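Local structure of polyketide biosynthesis 3-hydroxy-3-methylglutaryl-ACP synthase PksG (Bacillus subtilis, 4YXT) at residues Glu35-Met39 / Pro252-Lys258; Glu197-Thr201 / Tyr326-Cys330; Ala45-Glu49 / Lys385-Glu389; Ser143-Arg147 / Arg203-Glu209. The protein catalyses the aldol condensation of the acetyl group on the carrier protein AcpK with a beta-ketothioester intermediate on PksL during synthesis of the antibiotic bacillaene. The protein carries 1 engineered substitution. One frame throughout, in Å; residues are numbered along the deposited sequence.

Contact 1: Glu35-Met39 / Pro252-Lys258; sequences ENLLM and PFGGMVK
The end of helix 31-37 docks on the first turn of helix 254-267, where the carbonyl of Leu37 meets the backbone of Gly255. Gly255 N donates to Leu37 O over a short 2.6 Å. The N-H comes from above the carbonyl plane, and the bond is bent (143° at the hydrogen). Beside it, Gly255 CA makes a CA-H...O contact of 3.4 Å with Asn36 O. Gly255 has no side chain, which is why the two backbones can lie so close.

Leu38 leaves the helical conformation with positive phi, and Phe253 is the N-cap of helix 254-267. This helix follows His250, the probable proton donor/acceptor of this thiolase-superfamily enzyme. An amide at its start, Gly254 N, makes a weak but fairly straight hydrogen bond to Met39 SD at 3.5 Å. Bends at chi2 and chi3 of Met39 bring its sulfur there and lay CE near Phe253 CA.

Leu37 CD2 touches the ring of Phe253 at CD2, 4.0 Å away. Leu37 O lies at the edge of the same ring, in its plane. Met256 CB sits over one face of the ring. Leu38 CD1 rests against the backbone of Gly254 and, at 4.3 Å, against Lys258 CD.

Contact 2: Glu197-Thr201 / Tyr326-Cys330; sequences EVMDT and YGSGC
Asp200 and Thr201 carry the polar side-chain bonds to segment 326-330, at the end of strand 319-327. Tyr326 OH donates to Asp200 OD2 over a very short 2.5 Å. The carboxylate oxygen lies at the edge of the tyrosine ring, in its plane, while the carboxylate itself is turned 77° from the ring. Thr201 OG1 and Ser328 OG share a second short hydrogen bond of 2.5 Å. The other carboxylate oxygen, Asp200 OD1, takes a weak bond from Gly329 N at 3.0 Å. Chi1 of Asp200 (51°) sets CG between the backbone N and the carbonyl carbon, which points one oxygen at Tyr326 OH and the other at Gly329 N.

One backbone hydrogen bond joins the loops, Val198 N to Gly329 O, 2.9 Å and 162° at the hydrogen. Gly329 CA and Val198 O make a CA-H...O contact at 3.4 Å. The peptide between Gly329 and Cys330 is cis. Apolar packing is small but tight: Val198 CG2 presses on Cys330 CB at 3.5 Å.

Lys89 of the second subunit forms a salt bridge with Glu197 and a hydrogen bond with Gly329 O. Ser219 of helix 213-234 hydrogen-bonds Tyr326 OH.

Asp200 thus ties the Tyr326 hydroxyl to the backbone of Gly329. This probably helps fix the active-site wall, because Tyr326 lies close to His250, the probable proton donor/acceptor, and Ser328 close to Cys114, the probable acyl-thioester nucleophile.

Contact 3: Ala45-Glu49 / Lys385-Glu389; sequences ALPYE and KLDFE
Tyr48 buries the most surface here, and it does so against Phe388 and Leu386. The two rings form a T-shaped (edge-to-face) pair: the edge of Phe388 points at the face of Tyr48, with centroids 5.2 Å apart and planes at 84°. Phe388 CD1 stands 3.5 Å above the plane of the Tyr48 ring, toward its rim. Leu46 CB covers the opposite face, so the tyrosine is sandwiched. Phe388 CE1 also reaches back to Tyr48 CB at 3.5 Å.

Leu386 packs on the preceding residue of the turn. Its CD2 methyl lies on the turn backbone, 3.2 Å from Pro47 O, and touches Pro47 CB at 3.9 Å.

The turn that offers these groups is a type I beta turn from Leu46 to Glu49. Its backbone bond, Glu49 N to Leu46 O, is joined by Leu46 N to Glu49 OE1 at 2.8 Å. That second bond is nearly straight (174°) and uses the anti lone pair of the carboxylate. Strand 403-410 and helix 392-397 pack around the cluster, with Phe405 meeting Tyr48.

No hydrogen bond crosses between 45-49 and 385-389. The contact between these two segments is therefore apolar and aromatic, while the backbone of Tyr48 hydrogen-bonds Leu406 of strand 403-410. Tyr48 OH is buried without a partner in the model.

Contact 4: Ser143-Arg147 / Arg203-Glu209; sequences SDISR and RPIPDSE
Glu209 OE1 is the centre of a salt-bridge network that draws in Arg147 from across the contact and Arg203 from its own segment. Arg203 NE donates to Glu209 OE1 at 2.7 Å with a fairly straight bond (162°). The oxygen lies close to the guanidinium plane, but the N-H meets it from above the plane of the carboxylate. Arg203 NH2 adds a weak bond to the same oxygen. Arg147 NH1 pairs with Glu209 OE1 at 2.6 Å, but the hydrogen bond within this salt bridge is strongly bent (117°) and weak. Arg147 is poorly ordered, and the chain is not modelled just after it, so its details deserve caution.

The second link between the segments is Arg203 NH2 to Ile145 O, a weak bond of 3.3 Å made at the edge of the guanidinium. It ties Arg203 to the end of strand 137-145 in the large mixed sheet. Arg203 NH1 also bonds the backbone O of Ala82, an engineered residue at a probable proton donor/acceptor position. Arg203 N bonds Asp86 of the second subunit.

Outward, the Arg147 guanidinium is flanked by Glu209 CB on one face and Ser146 CB on the other. The bent side chain of Arg147 brings NH1 to Glu209 OE1. Its aliphatic part packs beside Asp207, in the type II beta turn joining the weakly bonded antiparallel strands 201-205 and 208-211.

One carboxylate oxygen thus serves two arginines. The shared negative charge probably lets their guanidinium groups lie close together and, with the bond to Ala82 O, probably helps to hold Arg203 beside this site.

Contacts 1, 2 and 4 border the probable catalytic centre from different parts of the chain. The side chains of Pro252 in contact 1 and Tyr326 in contact 2 each come within about 4 Å of that of His250. In contact 2, Ser328 lies about 5 Å from Cys114, side chain to side chain. In contact 4 the side chain of Arg203 is about 4 Å from that of Ala82. Contacts 2 and 4 have centres 15 Å apart, adjoin in sequence at 197-201 and 203-209, and both touch the second subunit. Contact 1 is about 19 Å from contact 2, centre to centre. Contact 3 lies away from the annotated sites but touches contact 4, Ala45 CB to Ile145 CG2 at 3.9 Å.

Contact 1: Glu35-Met39 / Pro252-Lys258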
# COMPACT_ATOMS: atom_id res chain seq x y z
N GLU A 35 -10.57 -33.48 -6.83
CA GLU A 35 -9.24 -34.09 -6.87
C GLU A 35 -8.34 -33.32 -7.82
O GLU A 35 -7.12 -33.31 -7.67
CB GLU A 35 -9.32 -35.58 -7.30
CG GLU A 35 -9.98 -36.49 -6.28
CD GLU A 35 -9.90 -37.99 -6.61
OE1 GLU A 35 -10.54 -38.79 -5.89
OE2 GLU A 35 -9.18 -38.41 -7.54
N ASN A 36 -8.94 -32.69 -8.80
CA ASN A 36 -8.20 -31.87 -9.74
C ASN A 36 -7.67 -30.57 -9.16
O ASN A 36 -6.70 -30.07 -9.62
CB ASN A 36 -9.03 -31.63 -10.99
CG ASN A 36 -9.01 -32.83 -11.92
OD1 ASN A 36 -7.94 -33.24 -12.39
ND2 ASN A 36 -10.19 -33.39 -12.20
N LEU A 37 -8.31 -30.03 -8.13
CA LEU A 37 -7.73 -28.92 -7.33
C LEU A 37 -6.30 -29.19 -6.81
O LEU A 37 -5.40 -28.32 -6.86
CB LEU A 37 -8.60 -28.66 -6.13
CG LEU A 37 -10.08 -28.46 -6.42
CD1 LEU A 37 -10.81 -28.23 -5.11
CD2 LEU A 37 -10.29 -27.29 -7.39
N LEU A 38 -6.09 -30.41 -6.30
CA LEU A 38 -4.82 -30.88 -5.75
C LEU A 38 -4.54 -30.23 -4.40
O LEU A 38 -3.46 -29.72 -4.17
CB LEU A 38 -3.64 -30.61 -6.71
CG LEU A 38 -3.63 -31.19 -8.12
CD1 LEU A 38 -2.30 -30.86 -8.83
CD2 LEU A 38 -3.86 -32.69 -8.22
N MET A 39 -5.52 -30.25 -3.53
CA MET A 39 -5.42 -29.62 -2.21
C MET A 39 -5.70 -30.65 -1.10
O MET A 39 -6.38 -31.62 -1.33
CB MET A 39 -6.38 -28.44 -2.15
CG MET A 39 -5.99 -27.32 -3.13
SD MET A 39 -4.27 -26.70 -3.01
CE MET A 39 -4.57 -25.10 -2.24
N PRO A 252 -3.20 -20.37 -6.08
CA PRO A 252 -4.51 -20.36 -5.44
C PRO A 252 -5.02 -21.78 -5.20
O PRO A 252 -5.77 -22.02 -4.26
CB PRO A 252 -5.40 -19.61 -6.42
CG PRO A 252 -4.75 -19.75 -7.75
CD PRO A 252 -3.28 -20.00 -7.51
N PHE A 253 -4.62 -22.70 -6.07
CA PHE A 253 -4.69 -24.15 -5.79
C PHE A 253 -3.71 -24.84 -6.70
O PHE A 253 -3.35 -24.31 -7.71
CB PHE A 253 -6.11 -24.72 -5.90
CG PHE A 253 -6.83 -24.37 -7.15
CD1 PHE A 253 -7.42 -23.11 -7.30
CD2 PHE A 253 -6.95 -25.28 -8.18
CE1 PHE A 253 -8.11 -22.78 -8.46
CE2 PHE A 253 -7.63 -24.94 -9.35
CZ PHE A 253 -8.22 -23.70 -9.48
N GLY A 254 -3.24 -26.00 -6.29
CA GLY A 254 -2.25 -26.73 -7.05
C GLY A 254 -2.60 -27.00 -8.49
O GLY A 254 -1.73 -26.98 -9.38
N GLY A 255 -3.87 -27.28 -8.73
CA GLY A 255 -4.34 -27.61 -10.06
C GLY A 255 -4.23 -26.46 -11.02
O GLY A 255 -3.96 -26.68 -12.18
N MET A 256 -4.40 -25.23 -10.53
CA MET A 256 -4.23 -24.00 -11.34
C MET A 256 -2.79 -23.94 -11.83
O MET A 256 -2.50 -23.77 -13.00
CB MET A 256 -4.53 -22.76 -10.48
CG MET A 256 -4.29 -21.42 -11.19
SD MET A 256 -5.65 -21.14 -12.34
CE MET A 256 -6.91 -20.62 -11.16
N VAL A 257 -1.87 -24.17 -10.91
CA VAL A 257 -0.49 -24.08 -11.26
C VAL A 257 -0.01 -25.17 -12.25
O VAL A 257 0.79 -24.93 -13.18
CB VAL A 257 0.32 -24.08 -9.97
CG1 VAL A 257 1.80 -24.11 -10.29
CG2 VAL A 257 -0.06 -22.83 -9.18
N LYS A 258 -0.45 -26.39 -12.04
CA LYS A 258 -0.15 -27.45 -13.00
C LYS A 258 -0.67 -27.13 -14.39
O LYS A 258 -0.00 -27.35 -15.36
CB LYS A 258 -0.69 -28.79 -12.55
CG LYS A 258 -0.15 -29.95 -13.37
CD LYS A 258 -0.56 -31.26 -12.73
CE LYS A 258 -0.35 -32.44 -13.66
NZ LYS A 258 0.13 -33.63 -12.89

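Contact 2: Glu197-Thr201 / Tyr326-Cys330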
# COMPACT_ATOMS: atom_id res chain seq x y z
N GLU A 197 -6.84 -3.17 -15.95
CA GLU A 197 -8.05 -3.35 -15.16
C GLU A 197 -8.91 -4.47 -15.68
O GLU A 197 -9.29 -4.45 -16.80
CB GLU A 197 -8.86 -2.08 -15.10
CG GLU A 197 -9.86 -2.08 -13.98
CD GLU A 197 -11.18 -2.72 -14.37
OE1 GLU A 197 -11.56 -2.59 -15.56
OE2 GLU A 197 -11.83 -3.35 -13.48
N VAL A 198 -9.20 -5.44 -14.85
CA VAL A 198 -10.15 -6.52 -15.16
C VAL A 198 -10.91 -6.85 -13.90
O VAL A 198 -10.37 -6.77 -12.81
CB VAL A 198 -9.46 -7.84 -15.58
CG1 VAL A 198 -9.17 -7.83 -17.03
CG2 VAL A 198 -8.19 -8.10 -14.78
N MET A 199 -12.18 -7.21 -14.03
CA MET A 199 -13.00 -7.46 -12.85
C MET A 199 -13.09 -8.94 -12.58
O MET A 199 -14.18 -9.47 -12.54
CB MET A 199 -14.41 -6.93 -13.06
CG MET A 199 -14.58 -5.44 -12.82
SD MET A 199 -14.21 -4.79 -11.16
CE MET A 199 -15.44 -5.63 -10.17
N ASP A 200 -11.98 -9.61 -12.34
CA ASP A 200 -12.03 -11.06 -12.18
C ASP A 200 -12.40 -11.48 -10.77
O ASP A 200 -13.23 -12.38 -10.58
CB ASP A 200 -10.76 -11.76 -12.71
CG ASP A 200 -9.46 -11.16 -12.15
OD1 ASP A 200 -9.44 -9.99 -11.76
OD2 ASP A 200 -8.47 -11.90 -12.08
N THR A 201 -11.80 -10.85 -9.78
CA THR A 201 -12.18 -11.09 -8.42
C THR A 201 -11.87 -9.84 -7.58
O THR A 201 -10.91 -9.11 -7.87
CB THR A 201 -11.47 -12.32 -7.80
OG1 THR A 201 -10.21 -11.90 -7.29
CG2 THR A 201 -11.24 -13.48 -8.78
N TYR A 326 0.70 -13.04 -9.40
CA TYR A 326 -0.53 -12.57 -9.98
C TYR A 326 -1.43 -12.07 -8.90
O TYR A 326 -1.62 -12.72 -7.90
CB TYR A 326 -1.29 -13.68 -10.71
CG TYR A 326 -2.62 -13.18 -11.29
CD1 TYR A 326 -3.83 -13.43 -10.66
CD2 TYR A 326 -2.65 -12.41 -12.47
CE1 TYR A 326 -5.02 -12.94 -11.19
CE2 TYR A 326 -3.83 -11.92 -12.99
CZ TYR A 326 -5.02 -12.19 -12.34
OH TYR A 326 -6.16 -11.65 -12.86
N GLY A 327 -2.07 -10.97 -9.14
CA GLY A 327 -3.19 -10.61 -8.34
C GLY A 327 -4.31 -10.16 -9.22
O GLY A 327 -4.09 -9.53 -10.25
N SER A 328 -5.52 -10.46 -8.79
CA SER A 328 -6.71 -10.00 -9.42
C SER A 328 -6.79 -8.54 -9.53
O SER A 328 -6.37 -7.85 -8.63
CB SER A 328 -7.93 -10.42 -8.57
OG SER A 328 -8.11 -11.79 -8.72
N GLY A 329 -7.41 -8.06 -10.60
CA GLY A 329 -7.76 -6.65 -10.62
C GLY A 329 -7.33 -5.78 -11.77
O GLY A 329 -8.13 -4.93 -12.17
N CYS A 330 -6.09 -5.92 -12.31
CA CYS A 330 -5.13 -6.95 -11.99
C CYS A 330 -3.70 -6.41 -12.21
O CYS A 330 -3.53 -5.41 -12.89
CB CYS A 330 -5.28 -8.15 -12.92
SG CYS A 330 -4.34 -8.06 -14.49

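Contact 3: Ala45-Glu49 / Lys385-Glu389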
# COMPACT_ATOMS: atom_id res chain seq x y z
N ALA A 45 -8.39 -19.58 10.18
CA ALA A 45 -8.23 -18.56 11.20
C ALA A 45 -9.37 -18.65 12.24
O ALA A 45 -10.56 -18.73 11.89
CB ALA A 45 -8.23 -17.16 10.58
N LEU A 46 -8.99 -18.60 13.51
CA LEU A 46 -9.92 -18.59 14.62
C LEU A 46 -10.29 -17.15 15.02
O LEU A 46 -9.56 -16.19 14.68
CB LEU A 46 -9.30 -19.31 15.80
CG LEU A 46 -8.82 -20.72 15.45
CD1 LEU A 46 -7.52 -21.12 16.15
CD2 LEU A 46 -9.94 -21.67 15.80
N PRO A 47 -11.40 -17.00 15.75
CA PRO A 47 -11.90 -15.70 16.19
C PRO A 47 -10.87 -14.83 16.90
O PRO A 47 -10.97 -13.60 16.85
CB PRO A 47 -13.02 -16.09 17.16
CG PRO A 47 -13.58 -17.32 16.54
CD PRO A 47 -12.37 -18.06 16.06
N TYR A 48 -9.89 -15.44 17.55
CA TYR A 48 -8.88 -14.66 18.26
C TYR A 48 -7.57 -14.59 17.46
O TYR A 48 -6.50 -14.40 18.00
CB TYR A 48 -8.66 -15.21 19.67
CG TYR A 48 -8.63 -16.70 19.77
CD1 TYR A 48 -9.75 -17.42 20.21
CD2 TYR A 48 -7.50 -17.40 19.39
CE1 TYR A 48 -9.70 -18.82 20.29
CE2 TYR A 48 -7.44 -18.77 19.46
CZ TYR A 48 -8.53 -19.47 19.91
OH TYR A 48 -8.40 -20.84 19.97
N GLU A 49 -7.66 -14.79 16.15
CA GLU A 49 -6.54 -14.51 15.28
C GLU A 49 -7.05 -13.45 14.35
O GLU A 49 -8.25 -13.30 14.16
CB GLU A 49 -6.12 -15.73 14.55
CG GLU A 49 -5.63 -16.83 15.45
CD GLU A 49 -5.35 -18.07 14.66
OE1 GLU A 49 -6.31 -18.69 14.15
OE2 GLU A 49 -4.15 -18.36 14.51
N LYS A 385 -14.82 -8.67 23.87
CA LYS A 385 -13.79 -9.45 24.56
C LYS A 385 -13.84 -10.87 24.02
O LYS A 385 -14.90 -11.43 23.84
CB LYS A 385 -13.93 -9.37 26.09
N LEU A 386 -12.68 -11.44 23.73
CA LEU A 386 -12.59 -12.80 23.19
C LEU A 386 -12.31 -13.88 24.25
O LEU A 386 -11.75 -13.58 25.31
CB LEU A 386 -11.51 -12.84 22.09
CG LEU A 386 -12.06 -12.21 20.81
CD1 LEU A 386 -11.19 -11.07 20.35
CD2 LEU A 386 -12.28 -13.24 19.71
N ASP A 387 -12.70 -15.11 23.93
CA ASP A 387 -12.50 -16.27 24.82
C ASP A 387 -11.67 -17.35 24.17
O ASP A 387 -12.09 -18.02 23.22
CB ASP A 387 -13.82 -16.87 25.29
CG ASP A 387 -13.62 -18.23 25.96
OD1 ASP A 387 -12.99 -18.33 27.05
OD2 ASP A 387 -14.05 -19.23 25.34
N PHE A 388 -10.49 -17.54 24.72
CA PHE A 388 -9.56 -18.50 24.22
C PHE A 388 -10.01 -19.92 24.51
O PHE A 388 -9.24 -20.84 24.31
CB PHE A 388 -8.19 -18.22 24.83
CG PHE A 388 -7.62 -16.87 24.48
CD1 PHE A 388 -7.87 -16.28 23.24
CD2 PHE A 388 -6.82 -16.19 25.39
CE1 PHE A 388 -7.34 -15.05 22.93
CE2 PHE A 388 -6.28 -14.96 25.07
CZ PHE A 388 -6.54 -14.39 23.84
N GLU A 389 -11.24 -20.11 24.98
CA GLU A 389 -11.80 -21.44 25.27
C GLU A 389 -12.99 -21.78 24.36
O GLU A 389 -13.61 -22.82 24.51
CB GLU A 389 -12.24 -21.52 26.75
CG GLU A 389 -11.18 -21.13 27.78
CD GLU A 389 -10.12 -22.20 28.02
OE1 GLU A 389 -9.34 -22.05 28.99
OE2 GLU A 389 -10.07 -23.20 27.27

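Contact 4: Ser143-Arg147 / Arg203-Glu209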
# COMPACT_ATOMS: atom_id res chain seq x y z
N SER A 143 0.09 -11.05 4.88
CA SER A 143 -0.88 -11.66 5.83
C SER A 143 -2.31 -11.53 5.28
O SER A 143 -2.83 -10.43 5.09
CB SER A 143 -0.76 -10.91 7.18
OG SER A 143 -1.32 -11.61 8.32
N ASP A 144 -2.96 -12.65 5.00
CA ASP A 144 -4.34 -12.68 4.51
C ASP A 144 -5.12 -13.84 5.13
O ASP A 144 -4.55 -14.90 5.40
CB ASP A 144 -4.43 -12.81 2.99
CG ASP A 144 -4.35 -11.46 2.25
OD1 ASP A 144 -5.08 -10.50 2.63
OD2 ASP A 144 -3.52 -11.37 1.30
N ILE A 145 -6.42 -13.57 5.34
CA ILE A 145 -7.39 -14.47 5.92
C ILE A 145 -8.60 -14.48 4.98
O ILE A 145 -9.17 -13.44 4.71
CB ILE A 145 -7.91 -13.95 7.26
CG1 ILE A 145 -6.88 -14.12 8.40
CG2 ILE A 145 -9.15 -14.74 7.69
CD1 ILE A 145 -5.55 -13.46 8.25
N SER A 146 -8.98 -15.66 4.48
CA SER A 146 -10.25 -15.81 3.78
C SER A 146 -11.46 -15.57 4.68
O SER A 146 -11.39 -15.76 5.88
CB SER A 146 -10.38 -17.20 3.19
OG SER A 146 -9.28 -17.41 2.35
N ARG A 147 -12.59 -15.25 4.07
CA ARG A 147 -13.79 -14.78 4.76
C ARG A 147 -15.06 -15.63 4.50
O ARG A 147 -15.42 -15.92 3.35
CB ARG A 147 -14.03 -13.30 4.40
CG ARG A 147 -14.41 -12.98 2.96
CD ARG A 147 -13.45 -13.50 1.91
NE ARG A 147 -13.71 -14.91 1.60
CZ ARG A 147 -12.94 -15.67 0.81
NH1 ARG A 147 -11.87 -15.16 0.23
NH2 ARG A 147 -13.26 -16.96 0.60
N ARG A 203 -13.01 -7.73 -3.46
CA ARG A 203 -13.57 -7.69 -2.08
C ARG A 203 -14.28 -6.35 -1.80
O ARG A 203 -13.83 -5.50 -1.00
CB ARG A 203 -12.50 -7.96 -1.06
CG ARG A 203 -11.94 -9.37 -1.12
CD ARG A 203 -11.02 -9.62 0.09
NE ARG A 203 -10.75 -11.04 0.31
CZ ARG A 203 -10.15 -11.53 1.40
NH1 ARG A 203 -9.70 -10.72 2.36
NH2 ARG A 203 -9.95 -12.85 1.52
N PRO A 204 -15.42 -6.16 -2.47
CA PRO A 204 -16.06 -4.89 -2.40
C PRO A 204 -16.87 -4.69 -1.15
O PRO A 204 -17.26 -3.56 -0.89
CB PRO A 204 -16.97 -4.90 -3.63
CG PRO A 204 -17.21 -6.31 -3.93
CD PRO A 204 -16.20 -7.15 -3.23
N ILE A 205 -17.13 -5.77 -0.41
CA ILE A 205 -17.94 -5.70 0.82
C ILE A 205 -17.07 -6.18 1.97
O ILE A 205 -16.28 -7.07 1.77
CB ILE A 205 -19.20 -6.58 0.67
CG1 ILE A 205 -20.27 -5.81 -0.11
CG2 ILE A 205 -19.75 -7.04 2.02
CD1 ILE A 205 -20.82 -4.61 0.65
N PRO A 206 -17.19 -5.56 3.16
CA PRO A 206 -16.28 -6.08 4.16
C PRO A 206 -16.66 -7.52 4.53
O PRO A 206 -17.85 -7.88 4.50
CB PRO A 206 -16.46 -5.12 5.35
CG PRO A 206 -17.12 -3.91 4.78
CD PRO A 206 -17.96 -4.42 3.67
N ASP A 207 -15.64 -8.31 4.86
CA ASP A 207 -15.74 -9.74 5.22
C ASP A 207 -16.33 -10.62 4.08
O ASP A 207 -16.78 -11.75 4.31
CB ASP A 207 -16.49 -9.92 6.57
CG ASP A 207 -15.75 -9.24 7.74
OD1 ASP A 207 -14.52 -9.46 7.85
OD2 ASP A 207 -16.37 -8.50 8.55
N SER A 208 -16.22 -10.13 2.84
CA SER A 208 -16.81 -10.83 1.69
C SER A 208 -16.01 -10.74 0.40
O SER A 208 -15.41 -9.72 0.10
CB SER A 208 -18.21 -10.29 1.43
OG SER A 208 -18.76 -10.96 0.30
N GLU A 209 -16.09 -11.80 -0.40
CA GLU A 209 -15.44 -11.89 -1.71
C GLU A 209 -16.40 -11.98 -2.89
O GLU A 209 -17.50 -12.48 -2.73
CB GLU A 209 -14.58 -13.13 -1.71
CG GLU A 209 -13.57 -13.22 -2.85
CD GLU A 209 -12.13 -13.16 -2.40
OE1 GLU A 209 -11.84 -12.94 -1.19
OE2 GLU A 209 -11.29 -13.36 -3.28